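Long-range contacts in pectate lyase/Amb allergen (Acidovorax citrulli, PDB 4HWV), which probably cleaves pectate as a calcium-binding polysaccharide lyase of family 1, with a right-handed parallel beta-helix fold: residues His347-Tyr353 with His378-Val384; Asn288-Asn294 with Lys323-Asn329; Arg43-Ala48 with Pro78-Arg84; Leu170-Thr174 with Gly481-Ala487. All coordinates share one frame; numbering follows the deposited sequence.

Contact 1 (His347-Tyr353 with His378-Val384)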
# COMPACT_ATOMS: atom_id res chain seq x y z
N HIS A 347 27.12 15.85 3.48
CA HIS A 347 27.82 14.84 4.25
C HIS A 347 26.85 13.68 4.49
O HIS A 347 25.77 13.90 5.04
CB HIS A 347 28.26 15.48 5.57
CG HIS A 347 29.08 14.61 6.47
ND1 HIS A 347 29.19 14.88 7.82
CD2 HIS A 347 29.85 13.52 6.24
CE1 HIS A 347 30.01 14.01 8.38
NE2 HIS A 347 30.41 13.16 7.45
N LEU A 348 27.23 12.47 4.08
CA LEU A 348 26.41 11.28 4.36
C LEU A 348 27.27 10.34 5.17
O LEU A 348 28.29 9.86 4.68
CB LEU A 348 25.97 10.57 3.07
CG LEU A 348 25.17 11.45 2.10
CD1 LEU A 348 26.06 11.97 0.98
CD2 LEU A 348 23.94 10.71 1.55
N TYR A 349 26.89 10.10 6.42
CA TYR A 349 27.65 9.17 7.23
C TYR A 349 26.78 8.20 8.01
O TYR A 349 25.69 8.55 8.45
CB TYR A 349 28.65 9.89 8.16
CG TYR A 349 28.11 10.71 9.32
CD1 TYR A 349 27.73 12.04 9.15
CD2 TYR A 349 28.04 10.18 10.61
CE1 TYR A 349 27.29 12.80 10.23
CE2 TYR A 349 27.59 10.93 11.69
CZ TYR A 349 27.22 12.23 11.49
OH TYR A 349 26.77 12.99 12.57
N ASN A 350 27.25 6.97 8.15
CA ASN A 350 26.56 5.99 8.98
C ASN A 350 25.09 5.82 8.58
O ASN A 350 24.20 5.80 9.44
CB ASN A 350 26.64 6.34 10.48
CG ASN A 350 28.03 6.19 11.07
OD1 ASN A 350 28.33 6.85 12.05
ND2 ASN A 350 28.86 5.26 10.54
N ASN A 351 24.85 5.72 7.28
CA ASN A 351 23.53 5.32 6.80
C ASN A 351 23.57 3.87 6.34
O ASN A 351 24.64 3.35 6.00
CB ASN A 351 23.09 6.21 5.64
CG ASN A 351 23.08 7.67 6.02
OD1 ASN A 351 22.20 8.12 6.76
ND2 ASN A 351 24.08 8.41 5.56
N TYR A 352 22.41 3.21 6.37
CA TYR A 352 22.27 1.84 5.89
C TYR A 352 21.36 1.85 4.68
O TYR A 352 20.17 2.16 4.79
CB TYR A 352 21.67 0.96 6.98
CG TYR A 352 21.36 -0.46 6.57
CD1 TYR A 352 22.16 -1.13 5.65
CD2 TYR A 352 20.29 -1.14 7.12
CE1 TYR A 352 21.88 -2.44 5.28
CE2 TYR A 352 20.00 -2.45 6.76
CZ TYR A 352 20.81 -3.09 5.84
OH TYR A 352 20.55 -4.40 5.49
N TYR A 353 21.93 1.52 3.52
CA TYR A 353 21.19 1.37 2.28
C TYR A 353 20.86 -0.10 2.11
O TYR A 353 21.74 -0.96 2.23
CB TYR A 353 22.06 1.78 1.10
CG TYR A 353 22.46 3.23 1.04
CD1 TYR A 353 23.53 3.74 1.79
CD2 TYR A 353 21.80 4.10 0.17
CE1 TYR A 353 23.91 5.08 1.68
CE2 TYR A 353 22.17 5.43 0.05
CZ TYR A 353 23.23 5.91 0.79
OH TYR A 353 23.60 7.23 0.68
N HIS A 378 30.68 14.11 0.80
CA HIS A 378 31.62 13.51 1.74
C HIS A 378 30.89 12.34 2.40
O HIS A 378 29.93 12.55 3.15
CB HIS A 378 32.02 14.55 2.80
CG HIS A 378 33.23 14.19 3.60
ND1 HIS A 378 34.49 14.60 3.24
CD2 HIS A 378 33.37 13.48 4.75
CE1 HIS A 378 35.36 14.14 4.13
NE2 HIS A 378 34.70 13.47 5.06
N ALA A 379 31.33 11.12 2.10
CA ALA A 379 30.61 9.91 2.53
C ALA A 379 31.49 9.07 3.45
O ALA A 379 32.58 8.69 3.06
CB ALA A 379 30.21 9.08 1.31
N GLU A 380 31.00 8.77 4.65
CA GLU A 380 31.80 8.01 5.61
C GLU A 380 31.02 6.90 6.28
O GLU A 380 29.92 7.13 6.80
CB GLU A 380 32.36 8.94 6.71
CG GLU A 380 33.41 9.91 6.18
CD GLU A 380 33.72 11.04 7.13
OE1 GLU A 380 32.78 11.61 7.71
OE2 GLU A 380 34.91 11.37 7.28
N ASN A 381 31.61 5.70 6.30
CA ASN A 381 31.08 4.57 7.07
C ASN A 381 29.60 4.30 6.81
O ASN A 381 28.80 4.09 7.73
CB ASN A 381 31.37 4.73 8.57
CG ASN A 381 32.86 4.69 8.87
OD1 ASN A 381 33.71 4.94 8.00
ND2 ASN A 381 33.19 4.42 10.13
N ASN A 382 29.25 4.28 5.53
CA ASN A 382 27.92 3.86 5.10
C ASN A 382 27.97 2.38 4.76
O ASN A 382 28.96 1.90 4.18
CB ASN A 382 27.46 4.66 3.88
CG ASN A 382 27.30 6.14 4.20
OD1 ASN A 382 26.32 6.54 4.83
ND2 ASN A 382 28.26 6.96 3.77
N VAL A 383 26.89 1.66 5.09
CA VAL A 383 26.75 0.25 4.74
C VAL A 383 25.69 0.09 3.68
O VAL A 383 24.62 0.67 3.80
CB VAL A 383 26.37 -0.57 5.97
CG1 VAL A 383 26.08 -2.03 5.57
CG2 VAL A 383 27.45 -0.49 7.02
N VAL A 384 26.00 -0.71 2.67
CA VAL A 384 25.07 -0.99 1.59
C VAL A 384 24.86 -2.50 1.48
O VAL A 384 25.82 -3.26 1.32
CB VAL A 384 25.59 -0.43 0.23
CG1 VAL A 384 24.59 -0.69 -0.90
CG2 VAL A 384 25.94 1.04 0.35
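The side-chain oxygen OD1 of N382 takes two bonds from one residue. N351 N and N351 ND2 both reach it at 3.0 Å, ND2 in the carbonyl plane. The two amides lie side by side, point the same way and are nearly coplanar, with planes 6° apart. The other end of the N382 amide is also held: its ND2 donates to L348 O at 3.0 Å, from above the carbonyl plane. L348 O accepts from E380 N too, which does lie in that plane. The rotation of the N382 amide is therefore fixed. N351 ND2 also bonds F326 O, one coil earlier. This is the asparagine stack of the pectate lyase parallel beta-helix, and strands 347-349 and 378-380 are parallel neighbours in successive coils. N350 ND2 adds a bond to N381 O at 3.0 Å, while its OD1 is held by E465 N.

At the other end, H347 NE2 donates to E380 OE1 at 2.8 Å. The carboxylate is met on its anti side and out of its plane, which is turned 62° from the ring. With CG of H347 anti to the backbone N (chi1 -176°), the ring leans over the neighbouring strand. Y460 OH holds ND1, and Y462 OH also bonds E380 OE1. The H378 ring points its edge at the H347 face in an offset edge-to-face pair.

Contact 2 (Asn288-Asn294 with Lys323-Asn329)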
# COMPACT_ATOMS: atom_id res chain seq x y z
N ASN A 288 19.04 25.41 3.39
CA ASN A 288 20.41 25.39 3.87
C ASN A 288 20.47 24.96 5.32
O ASN A 288 19.50 25.13 6.06
CB ASN A 288 21.05 26.78 3.71
CG ASN A 288 22.56 26.73 3.61
OD1 ASN A 288 23.14 25.67 3.38
ND2 ASN A 288 23.20 27.88 3.77
N TYR A 289 21.60 24.40 5.73
CA TYR A 289 21.80 23.92 7.10
C TYR A 289 20.71 22.93 7.52
O TYR A 289 20.00 23.14 8.51
CB TYR A 289 21.95 25.09 8.09
CG TYR A 289 23.11 26.01 7.78
CD1 TYR A 289 24.43 25.57 7.91
CD2 TYR A 289 22.90 27.32 7.37
CE1 TYR A 289 25.49 26.41 7.63
CE2 TYR A 289 23.97 28.16 7.09
CZ TYR A 289 25.26 27.69 7.22
OH TYR A 289 26.33 28.53 6.96
N VAL A 290 20.62 21.84 6.78
CA VAL A 290 19.60 20.83 7.00
C VAL A 290 20.28 19.55 7.44
O VAL A 290 21.27 19.12 6.84
CB VAL A 290 18.84 20.55 5.69
CG1 VAL A 290 17.73 19.52 5.91
CG2 VAL A 290 18.30 21.86 5.11
N THR A 291 19.75 18.93 8.49
CA THR A 291 20.20 17.60 8.89
C THR A 291 19.03 16.63 8.91
O THR A 291 17.99 16.92 9.52
CB THR A 291 20.87 17.63 10.28
OG1 THR A 291 22.08 18.38 10.17
CG2 THR A 291 21.18 16.21 10.78
N LEU A 292 19.21 15.49 8.25
CA LEU A 292 18.26 14.39 8.31
C LEU A 292 18.94 13.25 9.05
O LEU A 292 19.90 12.66 8.54
CB LEU A 292 17.85 13.95 6.90
CG LEU A 292 17.23 15.05 6.04
CD1 LEU A 292 18.28 15.73 5.17
CD2 LEU A 292 16.12 14.49 5.18
N SER A 293 18.46 12.95 10.26
CA SER A 293 19.12 11.98 11.13
C SER A 293 18.12 10.92 11.60
O SER A 293 16.96 11.23 11.92
CB SER A 293 19.74 12.69 12.33
OG SER A 293 18.77 13.50 13.00
N ASN A 294 18.58 9.67 11.65
CA ASN A 294 17.84 8.61 12.33
C ASN A 294 16.44 8.38 11.77
O ASN A 294 15.53 8.01 12.51
CB ASN A 294 17.74 8.91 13.84
CG ASN A 294 19.09 9.26 14.44
OD1 ASN A 294 20.06 8.51 14.27
ND2 ASN A 294 19.17 10.42 15.12
N LYS A 323 23.60 23.08 2.15
CA LYS A 323 24.41 22.33 3.09
C LYS A 323 23.52 21.35 3.84
O LYS A 323 22.63 21.77 4.60
CB LYS A 323 25.11 23.27 4.07
CG LYS A 323 26.18 24.13 3.38
CD LYS A 323 26.70 25.20 4.33
CE LYS A 323 27.91 25.98 3.80
NZ LYS A 323 27.58 26.68 2.53
N VAL A 324 23.75 20.05 3.62
CA VAL A 324 22.86 19.02 4.15
C VAL A 324 23.70 17.88 4.73
O VAL A 324 24.70 17.45 4.13
CB VAL A 324 21.94 18.43 3.05
CG1 VAL A 324 20.94 17.45 3.65
CG2 VAL A 324 21.21 19.54 2.31
N THR A 325 23.30 17.40 5.91
CA THR A 325 23.91 16.22 6.52
C THR A 325 22.87 15.11 6.62
O THR A 325 21.76 15.34 7.11
CB THR A 325 24.37 16.54 7.95
OG1 THR A 325 25.29 17.65 7.93
CG2 THR A 325 25.02 15.31 8.58
N PHE A 326 23.23 13.92 6.17
CA PHE A 326 22.40 12.71 6.36
C PHE A 326 23.18 11.74 7.24
O PHE A 326 24.27 11.30 6.85
CB PHE A 326 22.18 11.94 5.04
CG PHE A 326 21.29 12.62 4.03
CD1 PHE A 326 21.81 13.58 3.14
CD2 PHE A 326 19.96 12.23 3.89
CE1 PHE A 326 21.01 14.14 2.15
CE2 PHE A 326 19.15 12.79 2.90
CZ PHE A 326 19.69 13.76 2.02
N HIS A 327 22.63 11.34 8.38
CA HIS A 327 23.29 10.30 9.16
C HIS A 327 22.31 9.43 9.93
O HIS A 327 21.26 9.90 10.38
CB HIS A 327 24.40 10.85 10.08
CG HIS A 327 23.92 11.61 11.27
ND1 HIS A 327 23.59 11.00 12.46
CD2 HIS A 327 23.77 12.94 11.48
CE1 HIS A 327 23.27 11.92 13.36
NE2 HIS A 327 23.36 13.11 12.78
N GLY A 328 22.67 8.16 10.07
CA GLY A 328 21.88 7.23 10.86
C GLY A 328 20.58 6.82 10.21
O GLY A 328 19.71 6.26 10.86
N ASN A 329 20.44 7.08 8.91
CA ASN A 329 19.19 6.76 8.24
C ASN A 329 19.20 5.36 7.65
O ASN A 329 20.26 4.83 7.29
CB ASN A 329 18.90 7.77 7.12
CG ASN A 329 18.85 9.21 7.62
OD1 ASN A 329 17.93 9.60 8.33
ND2 ASN A 329 19.85 10.00 7.25
O HOH W 1 26.21 28.68 4.13
O HOH W 2 20.13 5.87 13.53
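L292 and F326 lie side by side and point the same way, on strands 290-293 and 324-327. These strands are parallel neighbours in successive coils of the right-handed beta-helix, with axes 8° apart. CD1 of L292 sits over one face of the F326 ring, 4.0 Å from its centroid, in a CH-pi contact. The same methyl meets V324 CG1 at 3.5 Å, so one branch of L292 touches two residues of the next coil. V281 and F297 also touch L292.

The face with T291 and S293 is more polar. S293 CB lies over a face of the H327 ring, 3.9 Å from the centroid. H327 CG sits between its backbone N and carbonyl carbon (chi1 73°), which brings the ring over the serine. T291 and T325 run alongside each other, T291 OG1 3.7 Å from T325 CB. T24 O takes a bond from T291 OG1, T24 OG1 bonds H327 NE2, Y460 OH bonds T325 OG1, and D240 and W238 hold S293 OG.

At the turn, N329 ND2 donates to L292 O at 3.0 Å from above the carbonyl plane, while H327 N bonds the same oxygen within that plane. N295 N holds the N329 OD1.

At the opposite end, N288 OD1 accepts K323 N in its carbonyl plane at 2.9 Å. A single water joins N288 ND2, Y289 OH and K323 NZ, accepting from NZ at 2.9 Å.

Contact 3 (Arg43-Ala48 with Pro78-Arg84)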
# COMPACT_ATOMS: atom_id res chain seq x y z
N ARG A 43 1.25 28.77 22.36
CA ARG A 43 1.70 28.27 21.07
C ARG A 43 2.18 26.83 21.18
O ARG A 43 3.05 26.38 20.45
CB ARG A 43 2.78 29.18 20.51
CG ARG A 43 2.20 30.52 20.06
CD ARG A 43 3.22 31.40 19.38
NE ARG A 43 2.53 32.39 18.55
CZ ARG A 43 1.92 33.47 19.01
NH1 ARG A 43 1.90 33.74 20.31
NH2 ARG A 43 1.30 34.28 18.16
N THR A 44 1.55 26.08 22.09
CA THR A 44 1.75 24.64 22.22
C THR A 44 0.41 23.98 21.94
O THR A 44 -0.59 24.25 22.59
CB THR A 44 2.29 24.29 23.61
OG1 THR A 44 3.53 24.98 23.80
CG2 THR A 44 2.50 22.80 23.78
N TYR A 45 0.39 23.13 20.92
CA TYR A 45 -0.87 22.59 20.41
C TYR A 45 -0.80 21.09 20.19
O TYR A 45 0.28 20.54 19.89
CB TYR A 45 -1.17 23.19 19.03
CG TYR A 45 -1.04 24.69 18.87
CD1 TYR A 45 -2.14 25.52 18.99
CD2 TYR A 45 0.19 25.28 18.54
CE1 TYR A 45 -2.04 26.90 18.78
CE2 TYR A 45 0.30 26.65 18.32
CZ TYR A 45 -0.82 27.44 18.45
OH TYR A 45 -0.71 28.78 18.21
N THR A 46 -1.94 20.42 20.30
CA THR A 46 -2.08 19.03 19.87
C THR A 46 -3.11 19.03 18.74
O THR A 46 -4.23 19.51 18.92
CB THR A 46 -2.53 18.12 21.01
OG1 THR A 46 -1.59 18.22 22.07
CG2 THR A 46 -2.62 16.67 20.54
N VAL A 47 -2.72 18.51 17.57
CA VAL A 47 -3.57 18.58 16.39
C VAL A 47 -3.82 17.19 15.79
O VAL A 47 -2.96 16.31 15.83
CB VAL A 47 -2.94 19.52 15.32
CG1 VAL A 47 -2.73 20.91 15.92
CG2 VAL A 47 -1.63 18.99 14.78
N ALA A 48 -5.01 17.02 15.22
CA ALA A 48 -5.47 15.71 14.77
C ALA A 48 -6.10 15.74 13.37
O ALA A 48 -6.58 14.71 12.88
CB ALA A 48 -6.47 15.11 15.79
N PRO A 78 7.91 31.07 18.25
CA PRO A 78 8.16 29.67 18.60
C PRO A 78 6.87 28.91 18.94
O PRO A 78 6.01 29.40 19.68
CB PRO A 78 9.07 29.78 19.83
CG PRO A 78 9.83 31.11 19.58
CD PRO A 78 8.79 32.01 18.98
N LYS A 79 6.74 27.73 18.37
CA LYS A 79 5.55 26.91 18.58
C LYS A 79 5.92 25.44 18.58
O LYS A 79 6.84 24.99 17.88
CB LYS A 79 4.49 27.18 17.49
CG LYS A 79 4.90 26.66 16.10
CD LYS A 79 4.09 27.25 14.96
CE LYS A 79 4.40 28.72 14.71
NZ LYS A 79 5.87 28.96 14.45
N VAL A 80 5.16 24.68 19.36
CA VAL A 80 5.31 23.24 19.43
C VAL A 80 3.97 22.63 19.07
O VAL A 80 2.95 22.91 19.71
CB VAL A 80 5.75 22.79 20.84
CG1 VAL A 80 5.69 21.27 20.96
CG2 VAL A 80 7.16 23.32 21.12
N ILE A 81 3.98 21.82 18.01
CA ILE A 81 2.76 21.24 17.46
C ILE A 81 2.92 19.73 17.52
O ILE A 81 3.76 19.15 16.82
CB ILE A 81 2.52 21.72 16.01
CG1 ILE A 81 2.40 23.25 15.96
CG2 ILE A 81 1.28 21.05 15.44
CD1 ILE A 81 2.48 23.82 14.56
N ARG A 82 2.11 19.09 18.36
CA ARG A 82 2.16 17.64 18.52
C ARG A 82 1.08 16.99 17.66
O ARG A 82 -0.05 17.46 17.63
CB ARG A 82 2.02 17.25 19.99
CG ARG A 82 3.15 17.83 20.83
CD ARG A 82 3.27 17.22 22.21
NE ARG A 82 4.30 17.92 22.97
CZ ARG A 82 5.59 17.57 23.00
NH1 ARG A 82 6.04 16.51 22.32
NH2 ARG A 82 6.43 18.31 23.71
N ILE A 83 1.46 15.94 16.94
CA ILE A 83 0.54 15.27 16.03
C ILE A 83 -0.09 14.07 16.72
O ILE A 83 0.61 13.12 17.09
CB ILE A 83 1.27 14.77 14.76
CG1 ILE A 83 2.13 15.89 14.14
CG2 ILE A 83 0.26 14.13 13.78
CD1 ILE A 83 1.36 17.13 13.75
N ARG A 84 -1.40 14.12 16.92
CA ARG A 84 -2.15 13.02 17.51
C ARG A 84 -2.82 12.21 16.42
O ARG A 84 -3.77 12.67 15.78
CB ARG A 84 -3.21 13.52 18.51
CG ARG A 84 -3.87 12.36 19.27
CD ARG A 84 -5.01 12.75 20.21
NE ARG A 84 -4.65 13.67 21.28
CZ ARG A 84 -3.96 13.32 22.36
NH1 ARG A 84 -3.49 12.09 22.49
NH2 ARG A 84 -3.72 14.22 23.30
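Strands 44-47 and 79-83 run parallel, 4.7 Å apart at closest approach and 20° from exact alignment, joined by five backbone bonds from R43 O to R84 N. R82 N to Y45 O is nearly straight, at 178°.

V47 carries much of the apolar packing. Its CG2 takes the position between the backbone N and the carbonyl carbon. From there it touches I81 CG2 at 3.6 Å and I83 CD1 at 3.7 Å, so one methyl bridges two isoleucines of the other strand. Y45 lies on the same face. Its CD2 meets I81 CG1 at 4.0 Å, the two side chains crossing at a slant, and the ring edge is turned to V80 O. Helix 50-57 covers this side: A56 touches both Y45 and I81, and L57 touches I81.

The face with T44 and T46 is more exposed. CG2 of T46 is anti to the backbone N (chi1 -58° to OG1) and reaches R84, lying 3.7 Å from R84 NE, in a plain packing contact. Further back, R43 CB packs on P78 O at 3.3 Å. The R43 chain runs extended to NE, K79 is bent at its far end, and R82 stretches out from the same face as T46. D75 forms a salt bridge with R43 NE, the backbone oxygens of A77 and D75 bond K79 NZ, and I18 O bonds R82 NH1.

On its other side, strand 79-83 pairs in parallel with strand 167-171. The two segments thus extend the parallel strand stack of the right-handed beta-helix at its N-terminal end.

Contact 4 (Leu170-Thr174 with Gly481-Ala487)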
# COMPACT_ATOMS: atom_id res chain seq x y z
N LEU A 170 5.99 17.47 16.21
CA LEU A 170 6.45 16.35 17.02
C LEU A 170 5.35 15.31 17.10
O LEU A 170 4.28 15.57 17.65
CB LEU A 170 6.84 16.82 18.44
CG LEU A 170 7.94 17.89 18.51
CD1 LEU A 170 8.14 18.36 19.94
CD2 LEU A 170 9.29 17.45 17.92
N GLY A 171 5.56 14.15 16.50
CA GLY A 171 4.56 13.11 16.59
C GLY A 171 4.36 12.61 18.02
O GLY A 171 5.33 12.50 18.77
N ILE A 172 3.12 12.27 18.37
CA ILE A 172 2.84 11.62 19.65
C ILE A 172 2.88 10.10 19.50
O ILE A 172 2.21 9.52 18.63
CB ILE A 172 1.44 12.01 20.17
CG1 ILE A 172 1.42 13.51 20.49
CG2 ILE A 172 1.05 11.16 21.38
CD1 ILE A 172 0.02 14.07 20.74
N GLY A 173 3.64 9.43 20.35
CA GLY A 173 3.50 7.97 20.43
C GLY A 173 4.10 7.25 19.23
O GLY A 173 5.10 7.67 18.66
N THR A 174 3.46 6.15 18.86
CA THR A 174 4.00 5.28 17.82
C THR A 174 3.19 5.31 16.54
O THR A 174 3.50 4.59 15.60
CB THR A 174 4.07 3.83 18.33
OG1 THR A 174 2.76 3.43 18.74
CG2 THR A 174 5.04 3.71 19.52
N GLY A 481 8.22 6.21 15.98
CA GLY A 481 7.78 5.17 16.91
C GLY A 481 8.89 4.64 17.80
O GLY A 481 8.72 3.59 18.41
N LYS A 482 10.00 5.37 17.90
CA LYS A 482 11.15 4.94 18.69
C LYS A 482 11.41 5.87 19.89
O LYS A 482 11.72 5.41 20.99
CB LYS A 482 12.39 4.88 17.80
CG LYS A 482 12.29 3.95 16.62
CD LYS A 482 12.24 2.49 17.06
CE LYS A 482 12.18 1.56 15.86
NZ LYS A 482 12.06 0.15 16.27
N LEU A 483 11.28 7.17 19.68
CA LEU A 483 11.54 8.16 20.73
C LEU A 483 10.56 8.12 21.88
O LEU A 483 10.90 8.51 23.01
CB LEU A 483 11.53 9.57 20.13
CG LEU A 483 12.73 9.93 19.25
CD1 LEU A 483 12.48 11.28 18.60
CD2 LEU A 483 14.01 9.99 20.10
N GLU A 484 9.32 7.73 21.58
CA GLU A 484 8.27 7.69 22.60
C GLU A 484 7.62 6.33 22.66
O GLU A 484 7.56 5.60 21.66
CB GLU A 484 7.18 8.74 22.30
CG GLU A 484 7.65 10.18 22.41
CD GLU A 484 6.51 11.20 22.33
OE1 GLU A 484 5.36 10.83 21.99
OE2 GLU A 484 6.78 12.37 22.62
N GLY A 485 7.11 5.99 23.84
CA GLY A 485 6.22 4.85 23.99
C GLY A 485 4.85 5.15 23.43
O GLY A 485 4.54 6.29 23.06
N PRO A 486 3.99 4.13 23.36
CA PRO A 486 2.65 4.34 22.81
C PRO A 486 1.81 5.23 23.72
O PRO A 486 2.02 5.27 24.94
CB PRO A 486 2.06 2.93 22.77
CG PRO A 486 2.80 2.20 23.81
CD PRO A 486 4.20 2.74 23.79
N ALA A 487 0.86 5.94 23.13
CA ALA A 487 -0.05 6.77 23.90
C ALA A 487 -0.91 5.89 24.78
O ALA A 487 -1.25 4.77 24.39
CB ALA A 487 -0.92 7.58 22.97
O HOH W 3 5.09 14.07 21.23
O HOH W 4 0.85 5.74 20.14
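E484 reaches G173 with its carboxylate, where a C-terminal loop crosses the turn that follows strand 167-171 of the parallel beta-helix. OE1 accepts from G173 N at 2.8 Å. The bond is almost straight, 176° at the hydrogen, and the donor lies nearly along the C-O axis. The E484 side chain achieves this by stretching out: CG is anti to the carbonyl carbon (chi1 -66°), and the chain stays extended beyond it. The same OE1 also accepts from G16 N. OE2 bonds I18 N and a water that donates to G171 O at 2.9 Å and to OE2 at 2.8 Å. The carboxylate is thus gripped through both oxygens, mainly by backbone N-H groups. These bonds would be expected to stabilise its negative charge.

G173 has no side chain, and the loop passes close to its CA, which lies 3.3 Å from G485 O in a CA-H...O contact. That oxygen is buried with no hydrogen-bonding partner in the model.

T174 packs against the loop with its methyl. Its OG1 sits between the backbone N and the carbonyl carbon. CG2, beside the backbone N, packs against the oxygens of G481 and E484. T174 and P486 lie side by side, pointing the same way. One water accepts from T174 N at 2.9 Å and from A487 N at 3.0 Å.

Contacts 1 and 2 are neighbours, with centres 11 Å apart. Strand 324-327 of contact 2 lies beside strand 345-356 of contact 1, and H347 O meets F326 N at 2.8 Å. Contacts 3 and 4 touch in the same way: I83 N lies 2.9 Å from L170 O, and their centres are 14 Å apart. Contact 3 precedes the others along the chain, while contacts 1 and 2 fall inside the long loop that contact 4 closes. Contact 2 lies nearest the calcium site: the L292 side chain is about 12 Å from the ion, and the F326 side chain about 8 Å from that of D282, a calcium ligand. The other contacts lie away from it.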